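PDB 3KBQ: protein Ta0487 from Thermoplasma acidophilum, which is of unknown function but belongs to the CinA family, this piece being its probable molybdopterin-binding domain. Local coordinates for residues Arg41-Met46 with Ile52-Arg57; Glu82-Cys87 with Leu138-Gly143. One frame throughout, in Å; residues are numbered along the deposited sequence.

Interaction 1: residues Arg41-Met46 with Ile52-Arg57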
loop_
_atom_site.group_PDB
_atom_site.type_symbol
_atom_site.label_atom_id
_atom_site.label_comp_id
_atom_site.label_asym_id
_atom_site.label_seq_id
_atom_site.Cartn_x
_atom_site.Cartn_y
_atom_site.Cartn_z
ATOM N N ARG B 41 -0.830 -8.316 -2.370
ATOM C CA ARG B 41 -0.636 -6.878 -2.618
ATOM C C ARG B 41 -1.175 -6.120 -1.439
ATOM O O ARG B 41 -2.155 -6.579 -0.798
ATOM C CB ARG B 41 -1.390 -6.409 -3.873
ATOM C CG ARG B 41 -0.821 -6.970 -5.176
ATOM C CD ARG B 41 -1.555 -6.367 -6.339
ATOM N NE ARG B 41 -1.106 -6.989 -7.563
ATOM C CZ ARG B 41 -1.663 -6.764 -8.752
ATOM N NH1 ARG B 41 -2.667 -5.888 -8.855
ATOM N NH2 ARG B 41 -1.195 -7.393 -9.829
ATOM N N GLY B 42 -0.576 -4.947 -1.183
ATOM C CA GLY B 42 -1.039 -3.998 -0.143
ATOM C C GLY B 42 -1.370 -2.700 -0.873
ATOM O O GLY B 42 -0.698 -2.329 -1.869
ATOM N N PHE B 43 -2.445 -2.043 -0.462
ATOM C CA PHE B 43 -2.869 -0.792 -1.094
ATOM C C PHE B 43 -3.035 0.232 0.012
ATOM O O PHE B 43 -3.562 -0.085 1.092
ATOM C CB PHE B 43 -4.235 -0.968 -1.767
ATOM C CG PHE B 43 -4.276 -2.058 -2.775
ATOM C CD1 PHE B 43 -4.060 -1.774 -4.099
ATOM C CD2 PHE B 43 -4.546 -3.393 -2.373
ATOM C CE1 PHE B 43 -4.105 -2.819 -5.069
ATOM C CE2 PHE B 43 -4.601 -4.408 -3.278
ATOM C CZ PHE B 43 -4.375 -4.132 -4.661
ATOM N N VAL B 44 -2.574 1.440 -0.236
ATOM C CA VAL B 44 -2.857 2.546 0.669
ATOM C C VAL B 44 -3.517 3.613 -0.170
ATOM O O VAL B 44 -2.991 4.059 -1.195
ATOM C CB VAL B 44 -1.602 3.095 1.368
ATOM C CG1 VAL B 44 -2.019 4.107 2.451
ATOM C CG2 VAL B 44 -0.776 1.930 1.992
ATOM N N VAL B 45 -4.683 4.039 0.287
ATOM C CA VAL B 45 -5.428 5.016 -0.446
ATOM C C VAL B 45 -5.963 6.129 0.464
ATOM O O VAL B 45 -6.086 5.961 1.667
ATOM C CB VAL B 45 -6.597 4.391 -1.229
ATOM C CG1 VAL B 45 -6.048 3.439 -2.359
ATOM C CG2 VAL B 45 -7.639 3.713 -0.267
ATOM N N MET B 46 -6.297 7.246 -0.165
ATOM C CA MET B 46 -6.873 8.422 0.506
ATOM C C MET B 46 -8.312 8.170 0.900
ATOM O O MET B 46 -8.988 7.262 0.347
ATOM C CB MET B 46 -6.869 9.633 -0.478
ATOM C CG MET B 46 -5.426 10.189 -0.778
ATOM S SD MET B 46 -5.360 11.649 -1.926
ATOM C CE MET B 46 -6.189 10.968 -3.251
ATOM N N ILE B 52 -10.921 4.492 -2.975
ATOM C CA ILE B 52 -11.281 3.327 -2.143
ATOM C C ILE B 52 -11.890 2.239 -3.024
ATOM O O ILE B 52 -11.533 1.033 -2.889
ATOM C CB ILE B 52 -12.258 3.747 -0.979
ATOM C CG1 ILE B 52 -11.520 4.539 0.121
ATOM C CG2 ILE B 52 -12.971 2.494 -0.349
ATOM C CD1 ILE B 52 -12.428 5.525 0.885
ATOM N N GLY B 53 -12.773 2.666 -3.946
ATOM C CA GLY B 53 -13.412 1.729 -4.859
ATOM C C GLY B 53 -12.366 1.004 -5.730
ATOM O O GLY B 53 -12.487 -0.224 -5.976
ATOM N N TRP B 54 -11.401 1.789 -6.239
ATOM C CA TRP B 54 -10.275 1.266 -7.018
ATOM C C TRP B 54 -9.538 0.142 -6.260
ATOM O O TRP B 54 -9.330 -0.925 -6.807
ATOM C CB TRP B 54 -9.320 2.385 -7.531
ATOM C CG TRP B 54 -8.057 1.824 -8.091
ATOM C CD1 TRP B 54 -7.859 1.286 -9.380
ATOM C CD2 TRP B 54 -6.832 1.630 -7.382
ATOM N NE1 TRP B 54 -6.568 0.791 -9.462
ATOM C CE2 TRP B 54 -5.924 0.994 -8.267
ATOM C CE3 TRP B 54 -6.413 1.928 -6.073
ATOM C CZ2 TRP B 54 -4.609 0.656 -7.884
ATOM C CZ3 TRP B 54 -5.092 1.616 -5.696
ATOM C CH2 TRP B 54 -4.211 0.982 -6.616
ATOM N N ALA B 55 -9.179 0.396 -5.007
ATOM C CA ALA B 55 -8.358 -0.524 -4.222
ATOM C C ALA B 55 -9.129 -1.836 -4.002
ATOM O O ALA B 55 -8.595 -2.915 -4.239
ATOM C CB ALA B 55 -7.964 0.128 -2.891
ATOM N N PHE B 56 -10.405 -1.742 -3.643
ATOM C CA PHE B 56 -11.191 -2.965 -3.414
ATOM C C PHE B 56 -11.305 -3.772 -4.701
ATOM O O PHE B 56 -11.170 -4.979 -4.673
ATOM C CB PHE B 56 -12.621 -2.676 -2.846
ATOM C CG PHE B 56 -12.660 -2.472 -1.347
ATOM C CD1 PHE B 56 -12.446 -3.538 -0.468
ATOM C CD2 PHE B 56 -12.914 -1.202 -0.811
ATOM C CE1 PHE B 56 -12.452 -3.347 0.892
ATOM C CE2 PHE B 56 -12.943 -1.002 0.582
ATOM C CZ PHE B 56 -12.721 -2.070 1.438
ATOM N N ARG B 57 -11.581 -3.120 -5.823
ATOM C CA ARG B 57 -11.701 -3.843 -7.088
ATOM C C ARG B 57 -10.418 -4.577 -7.523
ATOM O O ARG B 57 -10.436 -5.762 -7.872
ATOM C CB ARG B 57 -12.145 -2.891 -8.213
ATOM C CG ARG B 57 -13.572 -2.321 -8.034
ATOM C CD ARG B 57 -14.547 -3.433 -7.657
ATOM N NE ARG B 57 -14.620 -4.480 -8.681
ATOM C CZ ARG B 57 -15.618 -4.582 -9.543
ATOM N NH1 ARG B 57 -16.589 -3.676 -9.501
ATOM N NH2 ARG B 57 -15.654 -5.582 -10.445
#
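In the alpha/beta fold of this probable molybdopterin-binding domain, strand 38-45 is followed, after a short turn, by helix 49-62, and Phe-43 and Val-45 of the strand pack on Ile-52, Trp-54 and Ala-55 of the helix. The two short segments run antiparallel, their axes 8.7 Å apart at 173°, and no hydrogen bond joins them. Ala-55 CB faces both strand residues, 3.9 Å from Val-45 CG1 and 4.0 Å from Phe-43 CB. Phe-43 turns its edge to the face of Trp-54 in an offset edge-to-face pair, planes at 83°, with Phe-43 CD1 3.7 Å from Trp-54 CH2; Ala-55 O lies over one face of the Phe-43 ring. With its CG anti to the backbone N (chi1 169°), Trp-54 swings its six-membered ring back to the strand, where Val-45 CG1 meets its edge 3.9 Å from CZ3. The other branch, Val-45 CG2, lies 4.0 Å from Ile-52 CG1. Inward, Val-45 and Ile-52 also reach Val-11 of the adjoining strand 5-11. Beyond strand 38-45 the sheet continues antiparallel into a second subunit, whose Arg-41 makes a cation-pi contact with Trp-54.

Interaction 2: residues Glu82-Cys87 with Leu138-Gly143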
loop_
_atom_site.group_PDB
_atom_site.type_symbol
_atom_site.label_atom_id
_atom_site.label_comp_id
_atom_site.label_asym_id
_atom_site.label_seq_id
_atom_site.Cartn_x
_atom_site.Cartn_y
_atom_site.Cartn_z
ATOM N N GLU B 82 -19.010 3.278 2.158
ATOM C CA GLU B 82 -19.650 3.827 0.977
ATOM C C GLU B 82 -18.803 3.563 -0.279
ATOM O O GLU B 82 -19.338 3.256 -1.346
ATOM C CB GLU B 82 -19.893 5.332 1.157
ATOM C CG GLU B 82 -20.743 5.959 0.031
ATOM C CD GLU B 82 -21.048 7.453 0.247
ATOM O OE1 GLU B 82 -20.674 8.047 1.300
ATOM O OE2 GLU B 82 -21.639 8.042 -0.664
ATOM N N GLY B 83 -17.491 3.763 -0.175
ATOM C CA GLY B 83 -16.604 3.451 -1.313
ATOM C C GLY B 83 -16.718 1.989 -1.728
ATOM O O GLY B 83 -16.733 1.682 -2.911
ATOM N N PHE B 84 -16.749 1.095 -0.745
ATOM C CA PHE B 84 -16.941 -0.327 -0.999
ATOM C C PHE B 84 -18.289 -0.630 -1.671
ATOM O O PHE B 84 -18.308 -1.338 -2.662
ATOM C CB PHE B 84 -16.834 -1.173 0.263
ATOM C CG PHE B 84 -17.111 -2.627 0.014
ATOM C CD1 PHE B 84 -16.166 -3.411 -0.661
ATOM C CD2 PHE B 84 -18.310 -3.209 0.411
ATOM C CE1 PHE B 84 -16.414 -4.784 -0.930
ATOM C CE2 PHE B 84 -18.572 -4.592 0.143
ATOM C CZ PHE B 84 -17.604 -5.364 -0.516
ATOM N N ALA B 85 -19.386 -0.098 -1.137
ATOM C CA ALA B 85 -20.731 -0.242 -1.769
ATOM C C ALA B 85 -20.764 0.182 -3.234
ATOM O O ALA B 85 -21.317 -0.525 -4.093
ATOM C CB ALA B 85 -21.763 0.584 -1.020
ATOM N N LYS B 86 -20.172 1.344 -3.499
ATOM C CA LYS B 86 -20.178 1.930 -4.834
ATOM C C LYS B 86 -19.424 1.006 -5.744
ATOM O O LYS B 86 -19.834 0.717 -6.859
ATOM C CB LYS B 86 -19.481 3.296 -4.809
ATOM C CG LYS B 86 -19.497 4.020 -6.130
ATOM C CD LYS B 86 -18.518 5.222 -6.086
ATOM C CE LYS B 86 -18.784 6.124 -7.270
ATOM N NZ LYS B 86 -18.780 7.513 -6.791
ATOM N N CYS B 87 -18.308 0.490 -5.262
ATOM C CA CYS B 87 -17.507 -0.278 -6.169
ATOM C C CYS B 87 -18.097 -1.667 -6.476
ATOM O O CYS B 87 -17.765 -2.239 -7.495
ATOM C CB CYS B 87 -16.073 -0.328 -5.721
ATOM S SG CYS B 87 -15.737 -1.698 -4.591
ATOM N N LEU B 138 -17.407 -4.959 9.178
ATOM C CA LEU B 138 -18.279 -5.623 8.207
ATOM C C LEU B 138 -17.582 -6.840 7.634
ATOM O O LEU B 138 -16.377 -6.778 7.374
ATOM C CB LEU B 138 -18.665 -4.668 7.072
ATOM C CG LEU B 138 -19.442 -3.372 7.394
ATOM C CD1 LEU B 138 -19.809 -2.624 6.102
ATOM C CD2 LEU B 138 -20.690 -3.671 8.171
ATOM N N ILE B 139 -18.315 -7.944 7.457
ATOM C CA ILE B 139 -17.843 -9.073 6.653
ATOM C C ILE B 139 -18.804 -9.107 5.497
ATOM O O ILE B 139 -20.024 -9.063 5.702
ATOM C CB ILE B 139 -18.017 -10.464 7.308
ATOM C CG1 ILE B 139 -17.734 -10.421 8.796
ATOM C CG2 ILE B 139 -17.187 -11.580 6.590
ATOM C CD1 ILE B 139 -18.805 -11.205 9.627
ATOM N N CYS B 140 -18.251 -9.212 4.293
ATOM C CA CYS B 140 -19.025 -9.144 3.092
ATOM C C CYS B 140 -18.657 -10.344 2.255
ATOM O O CYS B 140 -17.517 -10.880 2.356
ATOM C CB CYS B 140 -18.686 -7.850 2.359
ATOM S SG CYS B 140 -18.683 -6.419 3.520
ATOM N N ALA B 141 -19.602 -10.792 1.444
ATOM C CA ALA B 141 -19.259 -11.821 0.438
ATOM C C ALA B 141 -19.490 -11.205 -0.952
ATOM O O ALA B 141 -20.511 -10.547 -1.194
ATOM C CB ALA B 141 -20.099 -13.067 0.639
ATOM N N VAL B 142 -18.516 -11.362 -1.828
ATOM C CA VAL B 142 -18.627 -10.924 -3.210
ATOM C C VAL B 142 -18.369 -12.195 -4.021
ATOM O O VAL B 142 -17.222 -12.661 -4.111
ATOM C CB VAL B 142 -17.570 -9.820 -3.550
ATOM C CG1 VAL B 142 -17.777 -9.284 -4.991
ATOM C CG2 VAL B 142 -17.630 -8.683 -2.567
ATOM N N GLY B 143 -19.427 -12.714 -4.632
ATOM C CA GLY B 143 -19.505 -14.137 -5.082
ATOM C C GLY B 143 -18.915 -15.028 -3.981
ATOM O O GLY B 143 -19.332 -14.958 -2.818
#
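Phe-84 reaches from helix 80-87 to strand 137-142 and meets the side chains of Cys-140 and Val-142. The outer end of its ring does the touching: Phe-84 CE2 lies 3.8 Å from Cys-140 SG, and Phe-84 CZ lies 3.9 Å from Val-142 CG2. The two partners come from different directions. The sulfur approaches obliquely, 4.7 Å from the ring centroid of Phe-84 and 44° off the ring normal, a sulfur-aromatic contact, whereas the methyl of Val-142 stands at the ring edge, near its plane. Cys-140 CB adds to the grip, 3.9 Å from Phe-84 CE2. The chi1 of Phe-84, 177°, extends CG opposite the backbone N, and the side chain spans much of the 9.9 Å between Phe-84 CA and Cys-140 CA. No hydrogen bond crosses this contact; the helix and strand meet through carbon and sulfur alone.

This is helix-on-sheet packing in an alpha/beta fold: strand 137-142 runs antiparallel to both its neighbours, 145-150 and 125-128, in a mixed sheet whose remaining strand pairs within the chain are parallel. Cys-140 and Val-142 lie two apart on their strand and both direct their side chains at the helix. Were Phe-84 replaced by an alanine, Cys-140 SG and Val-142 CG2 would probably be left without their aromatic neighbour.

The sulfur of Cys-140 is itself held by a disulfide to Cys-125 on strand 125-128, which probably limits its movement against the ring. Cys-140 is also paired through its backbone with Val-147 of strand 145-150. Around the ring, Val-147 and Ile-149 of that strand add apolar contacts, and from helix 49-62 Phe-56 meets Phe-84 edge-to-face.

In the fold
Both contacts are buried, and each sets a helix against the same mixed sheet, interaction 1 on the strand that is outermost within the chain and pairs with the second subunit, interaction 2 on an antiparallel strand toward the sheet's other end. Interaction 1 is the larger, burying 285 Å² against 114 Å², and joins neighbours in sequence; interaction 2 links segments with 50 residues between them. Interaction 1 rests mainly on aliphatic and aromatic side chains, whereas interaction 2 brings in a disulfide sulfur and is touched by no other chain of the assembly. The two helices meet: Gly-53 CA lies 3.5 Å from Cys-87 CB, and Arg-57 NH1 makes a probable hydrogen bond of 2.7 Å to Cys-87 O.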